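Local structure of phosphopantetheine adenylyltransferase (Archaeoglobus fulgidus, 3DO8) at residues A[49-54]-A[72-77]; A[106-109]-A[113-116]. The protein probably catalyses the reversible transfer of an adenylyl group from ATP to 4'-phosphopantetheine, giving dephospho-CoA and pyrophosphate on the pathway to coenzyme A. All coordinates share one frame; numbering follows the deposited sequence.

Interaction 1. Residues A[49-54]-A[72-77]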
ATOM      1  N   LEU A  49     -12.699 -21.936  12.610  1.00 18.18           N
ATOM      2  CA  LEU A  49     -13.895 -21.159  12.279  1.00 17.39           C
ATOM      3  C   LEU A  49     -14.354 -21.471  10.863  1.00 16.50           C
ATOM      4  O   LEU A  49     -13.533 -21.359   9.924  1.00 15.92           O
ATOM      5  CB  LEU A  49     -13.624 -19.650  12.366  1.00 15.84           C
ATOM      6  CG  LEU A  49     -13.101 -19.097  13.696  1.00 16.96           C
ATOM      7  CD1 LEU A  49     -12.911 -17.575  13.574  1.00 14.35           C
ATOM      8  CD2 LEU A  49     -14.012 -19.495  14.877  1.00 16.62           C
ATOM      9  N   PRO A  50     -15.633 -21.845  10.694  1.00 16.79           N
ATOM     10  CA  PRO A  50     -16.178 -22.033   9.345  1.00 16.48           C
ATOM     11  C   PRO A  50     -16.087 -20.766   8.500  1.00 15.58           C
ATOM     12  O   PRO A  50     -16.071 -19.655   9.041  1.00 14.54           O
ATOM     13  CB  PRO A  50     -17.637 -22.360   9.596  1.00 16.78           C
ATOM     14  CG  PRO A  50     -17.649 -22.995  10.960  1.00 18.81           C
ATOM     15  CD  PRO A  50     -16.653 -22.159  11.720  1.00 17.39           C
ATOM     16  N   PHE A  51     -16.036 -20.959   7.178  1.00 15.67           N
ATOM     17  CA  PHE A  51     -16.078 -19.855   6.233  1.00 15.66           C
ATOM     18  C   PHE A  51     -17.151 -18.831   6.593  1.00 15.09           C
ATOM     19  O   PHE A  51     -16.869 -17.641   6.642  1.00 13.72           O
ATOM     20  CB  PHE A  51     -16.299 -20.392   4.810  1.00 15.91           C
ATOM     21  CG  PHE A  51     -16.675 -19.325   3.827  1.00 15.44           C
ATOM     22  CD1 PHE A  51     -15.690 -18.568   3.223  1.00 14.85           C
ATOM     23  CD2 PHE A  51     -18.009 -19.059   3.533  1.00 15.25           C
ATOM     24  CE1 PHE A  51     -16.024 -17.574   2.330  1.00 14.77           C
ATOM     25  CE2 PHE A  51     -18.353 -18.028   2.666  1.00 15.34           C
ATOM     26  CZ  PHE A  51     -17.352 -17.291   2.068  1.00 15.95           C
ATOM     27  N   ALA A  52     -18.386 -19.272   6.825  1.00 14.56           N
ATOM     28  CA  ALA A  52     -19.477 -18.352   7.105  1.00 14.97           C
ATOM     29  C   ALA A  52     -19.177 -17.442   8.300  1.00 14.32           C
ATOM     30  O   ALA A  52     -19.524 -16.257   8.289  1.00 15.48           O
ATOM     31  CB  ALA A  52     -20.813 -19.125   7.307  1.00 16.41           C
ATOM     32  N   ILE A  53     -18.518 -17.992   9.324  1.00 13.52           N
ATOM     33  CA  ILE A  53     -18.215 -17.220  10.531  1.00 13.10           C
ATOM     34  C   ILE A  53     -17.090 -16.216  10.242  1.00 12.98           C
ATOM     35  O   ILE A  53     -17.175 -15.050  10.625  1.00 12.86           O
ATOM     36  CB  ILE A  53     -17.826 -18.154  11.698  1.00 14.32           C
ATOM     37  CG1 ILE A  53     -19.025 -19.008  12.111  1.00 13.09           C
ATOM     38  CG2 ILE A  53     -17.247 -17.374  12.875  1.00 13.71           C
ATOM     39  CD1 ILE A  53     -20.199 -18.261  12.646  1.00 16.75           C
ATOM     40  N   ARG A  54     -16.046 -16.662   9.547  1.00 11.96           N
ATOM     41  CA  ARG A  54     -14.939 -15.774   9.159  1.00 13.00           C
ATOM     42  C   ARG A  54     -15.421 -14.624   8.252  1.00 12.32           C
ATOM     43  O   ARG A  54     -15.073 -13.461   8.463  1.00 13.11           O
ATOM     44  CB  ARG A  54     -13.794 -16.576   8.525  1.00 12.76           C
ATOM     45  CG  ARG A  54     -13.153 -17.526   9.533  1.00 14.19           C
ATOM     46  CD  ARG A  54     -12.017 -18.351   8.959  1.00 14.34           C
ATOM     47  NE  ARG A  54     -12.466 -19.413   8.078  1.00 14.76           N
ATOM     48  CZ  ARG A  54     -12.304 -19.457   6.764  1.00 15.21           C
ATOM     49  NH1 ARG A  54     -11.723 -18.466   6.099  1.00 15.32           N
ATOM     50  NH2 ARG A  54     -12.757 -20.527   6.117  1.00 14.70           N
ATOM     51  N   ILE A  72     -17.960  -9.933  -0.237  1.00 17.07           N
ATOM     52  CA  ILE A  72     -17.145 -11.098   0.107  1.00 16.89           C
ATOM     53  C   ILE A  72     -17.301 -12.156  -0.975  1.00 17.09           C
ATOM     54  O   ILE A  72     -18.427 -12.526  -1.352  1.00 17.97           O
ATOM     55  CB  ILE A  72     -17.578 -11.810   1.452  1.00 17.10           C
ATOM     56  CG1 ILE A  72     -17.517 -10.856   2.640  1.00 18.57           C
ATOM     57  CG2 ILE A  72     -16.718 -13.061   1.741  1.00 17.34           C
ATOM     58  CD1 ILE A  72     -16.266 -10.253   2.834  1.00 18.29           C
ATOM     59  N   VAL A  73     -16.189 -12.695  -1.409  1.00 16.13           N
ATOM     60  CA  VAL A  73     -16.220 -13.826  -2.334  1.00 17.66           C
ATOM     61  C   VAL A  73     -15.427 -14.977  -1.712  1.00 16.58           C
ATOM     62  O   VAL A  73     -14.393 -14.757  -1.070  1.00 16.35           O
ATOM     63  CB  VAL A  73     -15.677 -13.411  -3.718  1.00 18.63           C
ATOM     64  CG1 VAL A  73     -16.486 -12.227  -4.294  1.00 22.38           C
ATOM     65  CG2 VAL A  73     -14.262 -13.032  -3.627  1.00 19.90           C
ATOM     66  N   LYS A  74     -15.940 -16.199  -1.810  1.00 16.47           N
ATOM     67  CA  LYS A  74     -15.187 -17.351  -1.345  1.00 16.56           C
ATOM     68  C   LYS A  74     -14.048 -17.637  -2.306  1.00 16.03           C
ATOM     69  O   LYS A  74     -14.258 -17.737  -3.542  1.00 16.09           O
ATOM     70  CB  LYS A  74     -16.085 -18.591  -1.235  1.00 16.48           C
ATOM     71  CG  LYS A  74     -15.423 -19.776  -0.626  1.00 16.70           C
ATOM     72  CD  LYS A  74     -16.341 -21.005  -0.616  1.00 18.90           C
ATOM     73  CE  LYS A  74     -17.526 -20.859   0.329  1.00 19.91           C
ATOM     74  NZ  LYS A  74     -18.386 -22.114   0.425  1.00 21.89           N
ATOM     75  N   ILE A  75     -12.855 -17.772  -1.743  1.00 15.14           N
ATOM     76  CA  ILE A  75     -11.658 -18.175  -2.493  1.00 15.73           C
ATOM     77  C   ILE A  75     -11.585 -19.705  -2.448  1.00 15.81           C
ATOM     78  O   ILE A  75     -11.516 -20.295  -1.377  1.00 15.11           O
ATOM     79  CB  ILE A  75     -10.375 -17.556  -1.882  1.00 15.47           C
ATOM     80  CG1 ILE A  75     -10.390 -16.032  -1.948  1.00 16.98           C
ATOM     81  CG2 ILE A  75      -9.131 -18.052  -2.604  1.00 16.63           C
ATOM     82  CD1 ILE A  75      -9.306 -15.353  -1.073  1.00 17.89           C
ATOM     83  N   THR A  76     -11.654 -20.336  -3.621  1.00 15.68           N
ATOM     84  CA  THR A  76     -11.644 -21.799  -3.742  1.00 16.59           C
ATOM     85  C   THR A  76     -10.461 -22.326  -4.579  1.00 17.47           C
ATOM     86  O   THR A  76     -10.342 -23.526  -4.838  1.00 18.88           O
ATOM     87  CB  THR A  76     -12.974 -22.250  -4.353  1.00 16.61           C
ATOM     88  OG1 THR A  76     -13.098 -21.673  -5.659  1.00 17.91           O
ATOM     89  CG2 THR A  76     -14.147 -21.778  -3.443  1.00 18.43           C
ATOM     90  N   ASN A  77      -9.571 -21.430  -4.981  1.00 16.68           N
ATOM     91  CA  ASN A  77      -8.306 -21.812  -5.582  1.00 16.46           C
ATOM     92  C   ASN A  77      -7.306 -20.719  -5.219  1.00 17.27           C
ATOM     93  O   ASN A  77      -7.707 -19.637  -4.759  1.00 15.70           O
ATOM     94  CB  ASN A  77      -8.497 -21.991  -7.101  1.00 15.99           C
ATOM     95  CG  ASN A  77      -8.559 -20.666  -7.838  1.00 15.62           C
ATOM     96  OD1 ASN A  77      -7.534 -20.053  -8.078  1.00 16.24           O
ATOM     97  ND2 ASN A  77      -9.761 -20.231  -8.224  1.00 17.12           N
TER
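The aliphatic chain of Lys74 lies over one face of the Phe51 ring, and this CH-pi and cation-pi contact makes up most of the buried surface. Lys74 CE sits above the middle of the ring, 3.7 Å from its centroid and only 10° off the normal, a CH-pi contact. The chain starts over the CE1 side of the ring, where Lys74 CB comes within 3.7 Å of Phe51 CE1, and a bend at chi3 folds the methylene run back over the aromatic face. The ammonium follows: Lys74 NZ stands 4.8 Å from the ring centroid, 24° off the normal, in a cation-pi arrangement. Ile72, two residues back on the strand, adds a looser apolar touch, its CG2 lying 4.3 Å from Phe51 CZ and oblique to the ring. Phe51 reaches the strand because its CG is turned anti to the backbone N (chi1 166°), out from the first turn of helix 51-66; beyond the two segments the ring also rests on Val35 of strand 31-36. Other bonds hold the helix start. Pro50 occupies the N-cap, Asp38 accepts from Phe51 N and pairs with Arg54, and Arg54 NE donates to Leu49 O over 2.9 Å. A leucine in place of Phe51 would probably leave the Lys74 ammonium without its pi partner and its methylenes without a flat surface to lie on. At this surface of a Rossmann-like nucleotidyltransferase fold, helix start and outermost strand are thus joined by dispersion and a cation-pi attraction, with the lysine's carbon chain serving as apolar cover.

Interaction 2. Residues A[106-109]-A[113-116]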
ATOM      1  N   LYS A 106       1.167 -15.154 -14.136  1.00 14.13           N
ATOM      2  CA  LYS A 106       0.124 -15.897 -14.852  1.00 13.78           C
ATOM      3  C   LYS A 106      -0.768 -14.986 -15.684  1.00 13.10           C
ATOM      4  O   LYS A 106      -1.193 -15.359 -16.778  1.00 11.97           O
ATOM      5  CB  LYS A 106      -0.728 -16.749 -13.916  1.00 14.19           C
ATOM      6  CG  LYS A 106       0.005 -17.910 -13.349  1.00 18.32           C
ATOM      7  CD  LYS A 106       0.190 -18.957 -14.424  1.00 21.04           C
ATOM      8  CE  LYS A 106       1.094 -20.020 -13.999  1.00 24.98           C
ATOM      9  NZ  LYS A 106       1.355 -20.883 -15.187  1.00 26.40           N
ATOM     10  N   ARG A 107      -1.107 -13.822 -15.152  1.00 12.79           N
ATOM     11  CA  ARG A 107      -1.859 -12.865 -15.954  1.00 13.42           C
ATOM     12  C   ARG A 107      -1.088 -12.553 -17.236  1.00 14.01           C
ATOM     13  O   ARG A 107      -1.672 -12.537 -18.324  1.00 13.64           O
ATOM     14  CB  ARG A 107      -2.171 -11.602 -15.162  1.00 12.63           C
ATOM     15  CG  ARG A 107      -3.272 -11.830 -14.138  1.00 12.41           C
ATOM     16  CD  ARG A 107      -3.580 -10.599 -13.328  1.00 13.49           C
ATOM     17  NE  ARG A 107      -4.188  -9.521 -14.118  1.00 13.18           N
ATOM     18  CZ  ARG A 107      -5.491  -9.305 -14.299  1.00 13.92           C
ATOM     19  NH1 ARG A 107      -6.400 -10.102 -13.767  1.00 13.78           N
ATOM     20  NH2 ARG A 107      -5.899  -8.250 -15.012  1.00 14.25           N
ATOM     21  N   GLU A 108       0.210 -12.321 -17.117  1.00 15.11           N
ATOM     22  CA  GLU A 108       0.979 -12.016 -18.336  1.00 16.75           C
ATOM     23  C   GLU A 108       0.934 -13.191 -19.311  1.00 16.81           C
ATOM     24  O   GLU A 108       0.796 -12.993 -20.525  1.00 17.86           O
ATOM     25  CB  GLU A 108       2.412 -11.606 -18.020  1.00 17.37           C
ATOM     26  CG  GLU A 108       3.173 -11.152 -19.289  1.00 19.28           C
ATOM     27  CD  GLU A 108       4.503 -10.468 -18.977  1.00 23.61           C
ATOM     28  OE1 GLU A 108       4.971 -10.538 -17.840  1.00 31.69           O
ATOM     29  OE2 GLU A 108       5.093  -9.862 -19.914  1.00 35.89           O
ATOM     30  N   GLU A 109       1.050 -14.405 -18.801  1.00 16.41           N
ATOM     31  CA  GLU A 109       1.000 -15.587 -19.667  1.00 17.00           C
ATOM     32  C   GLU A 109      -0.350 -15.736 -20.376  1.00 16.36           C
ATOM     33  O   GLU A 109      -0.412 -16.235 -21.515  1.00 15.75           O
ATOM     34  CB  GLU A 109       1.286 -16.863 -18.872  1.00 17.44           C
ATOM     35  CG  GLU A 109       2.697 -16.952 -18.342  1.00 20.52           C
ATOM     36  CD  GLU A 109       2.948 -18.207 -17.539  1.00 21.92           C
ATOM     37  OE1 GLU A 109       2.140 -19.168 -17.603  1.00 25.86           O
ATOM     38  OE2 GLU A 109       3.999 -18.246 -16.848  1.00 31.37           O
ATOM     39  N   ARG A 113      -3.731  -7.733 -18.423  1.00 16.05           N
ATOM     40  CA  ARG A 113      -2.848  -6.678 -17.918  1.00 18.05           C
ATOM     41  C   ARG A 113      -2.476  -6.939 -16.469  1.00 15.90           C
ATOM     42  O   ARG A 113      -3.275  -7.402 -15.705  1.00 14.60           O
ATOM     43  CB  ARG A 113      -3.483  -5.319 -18.002  1.00 18.52           C
ATOM     44  CG  ARG A 113      -4.751  -5.158 -17.251  1.00 24.08           C
ATOM     45  CD  ARG A 113      -5.016  -3.668 -17.042  1.00 27.52           C
ATOM     46  NE  ARG A 113      -6.415  -3.397 -16.718  1.00 31.99           N
ATOM     47  CZ  ARG A 113      -7.417  -3.457 -17.598  1.00 34.87           C
ATOM     48  NH1 ARG A 113      -7.201  -3.825 -18.852  1.00 35.19           N
ATOM     49  NH2 ARG A 113      -8.652  -3.179 -17.208  1.00 36.68           N
ATOM     50  N   LYS A 114      -1.271  -6.574 -16.107  1.00 15.91           N
ATOM     51  CA  LYS A 114      -0.818  -6.761 -14.750  1.00 16.73           C
ATOM     52  C   LYS A 114      -1.633  -5.863 -13.800  1.00 15.85           C
ATOM     53  O   LYS A 114      -2.211  -4.833 -14.190  1.00 16.72           O
ATOM     54  CB  LYS A 114       0.694  -6.541 -14.656  1.00 18.98           C
ATOM     55  CG  LYS A 114       1.499  -7.760 -15.195  1.00 20.81           C
ATOM     56  CD  LYS A 114       3.005  -7.530 -15.134  1.00 22.74           C
ATOM     57  CE  LYS A 114       3.789  -8.713 -15.557  1.00 27.34           C
ATOM     58  NZ  LYS A 114       3.386  -9.979 -14.833  1.00 35.08           N
ATOM     59  N   ILE A 115      -1.717  -6.312 -12.562  1.00 13.60           N
ATOM     60  CA  ILE A 115      -2.318  -5.549 -11.454  1.00 12.90           C
ATOM     61  C   ILE A 115      -1.192  -4.880 -10.656  1.00 12.54           C
ATOM     62  O   ILE A 115      -0.138  -5.476 -10.455  1.00 13.46           O
ATOM     63  CB  ILE A 115      -3.105  -6.510 -10.504  1.00 12.66           C
ATOM     64  CG1 ILE A 115      -4.143  -7.385 -11.264  1.00 13.12           C
ATOM     65  CG2 ILE A 115      -3.768  -5.733  -9.357  1.00 14.45           C
ATOM     66  CD1 ILE A 115      -4.669  -8.505 -10.447  1.00 14.24           C
ATOM     67  N   THR A 116      -1.417  -3.657 -10.186  1.00 11.56           N
ATOM     68  CA  THR A 116      -0.422  -3.013  -9.307  1.00 11.56           C
ATOM     69  C   THR A 116      -0.472  -3.649  -7.911  1.00 11.81           C
ATOM     70  O   THR A 116      -1.494  -3.569  -7.243  1.00 11.11           O
ATOM     71  CB  THR A 116      -0.624  -1.495  -9.224  1.00 11.18           C
ATOM     72  OG1 THR A 116      -0.437  -0.945 -10.533  1.00 13.86           O
ATOM     73  CG2 THR A 116       0.409  -0.869  -8.290  1.00 13.88           C
TER
HETATM   74  O   HOH W   1       5.705 -11.986 -15.908  1.00 37.88           O
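Arg113 O is gripped by two nitrogens of Arg107: NE and NH2 both donate to it at 2.8 Å, a side-on fork onto one carbonyl oxygen. The oxygen lies almost in the guanidinium plane, while on the acceptor side NH2 sits in the carbonyl plane and NE is tilted 27° from it. Ile115 covers one face of the same guanidinium, its CG1 3.6 Å from Arg107 NE and displaced toward the rim. The bend of Arg107 at chi3 (67°) turns the group edge-on to the carbonyl, with one face against Ile115. Its remaining N-H groups are used as well, NH1 by Thr82 O and Val85 O and NH2 by the carboxylate of Asp86, which together probably fix its rotation. On the outer side, Glu108 OE1 meets Lys114 NZ in a salt bridge of 3.4 Å, and a water joins the pair by donating to Glu108 OE1 and accepting from Lys114 NZ. The stronger hold on Lys114 NZ is its hydrogen bond to Asn104 O, a turn earlier on the helix than Glu108. The contact thus fastens the end of helix 97-110 to the loop leading into strand 116-121, the outermost of this chain's sheet on that side, with Ile115 resting on Leu90 of strand 89-92 and Lys114 packing against Met123 of the second subunit.

Overall arrangement
From the N terminus, the chain lays down strand 3-7 and strand 31-36 before reaching interaction 1, which closes a loop of 17 residues, mostly helix 51-66, by bringing strand 71-75 back beside the start of the helix. The chain then crosses the sheet to strand 89-92 and enters helix 97-110, whose last turns meet residues 113-116 in interaction 2, a much tighter closure with three residues between. The two follow in series, neither nested nor crossing. Interaction 1 ties a helix start to strand 71-75, interaction 2 a helix end to the loop leading into strand 116-121; these are the outermost strands of the parallel sheet within this chain. The centres of interactions 1 and 2 are about 25 Å apart.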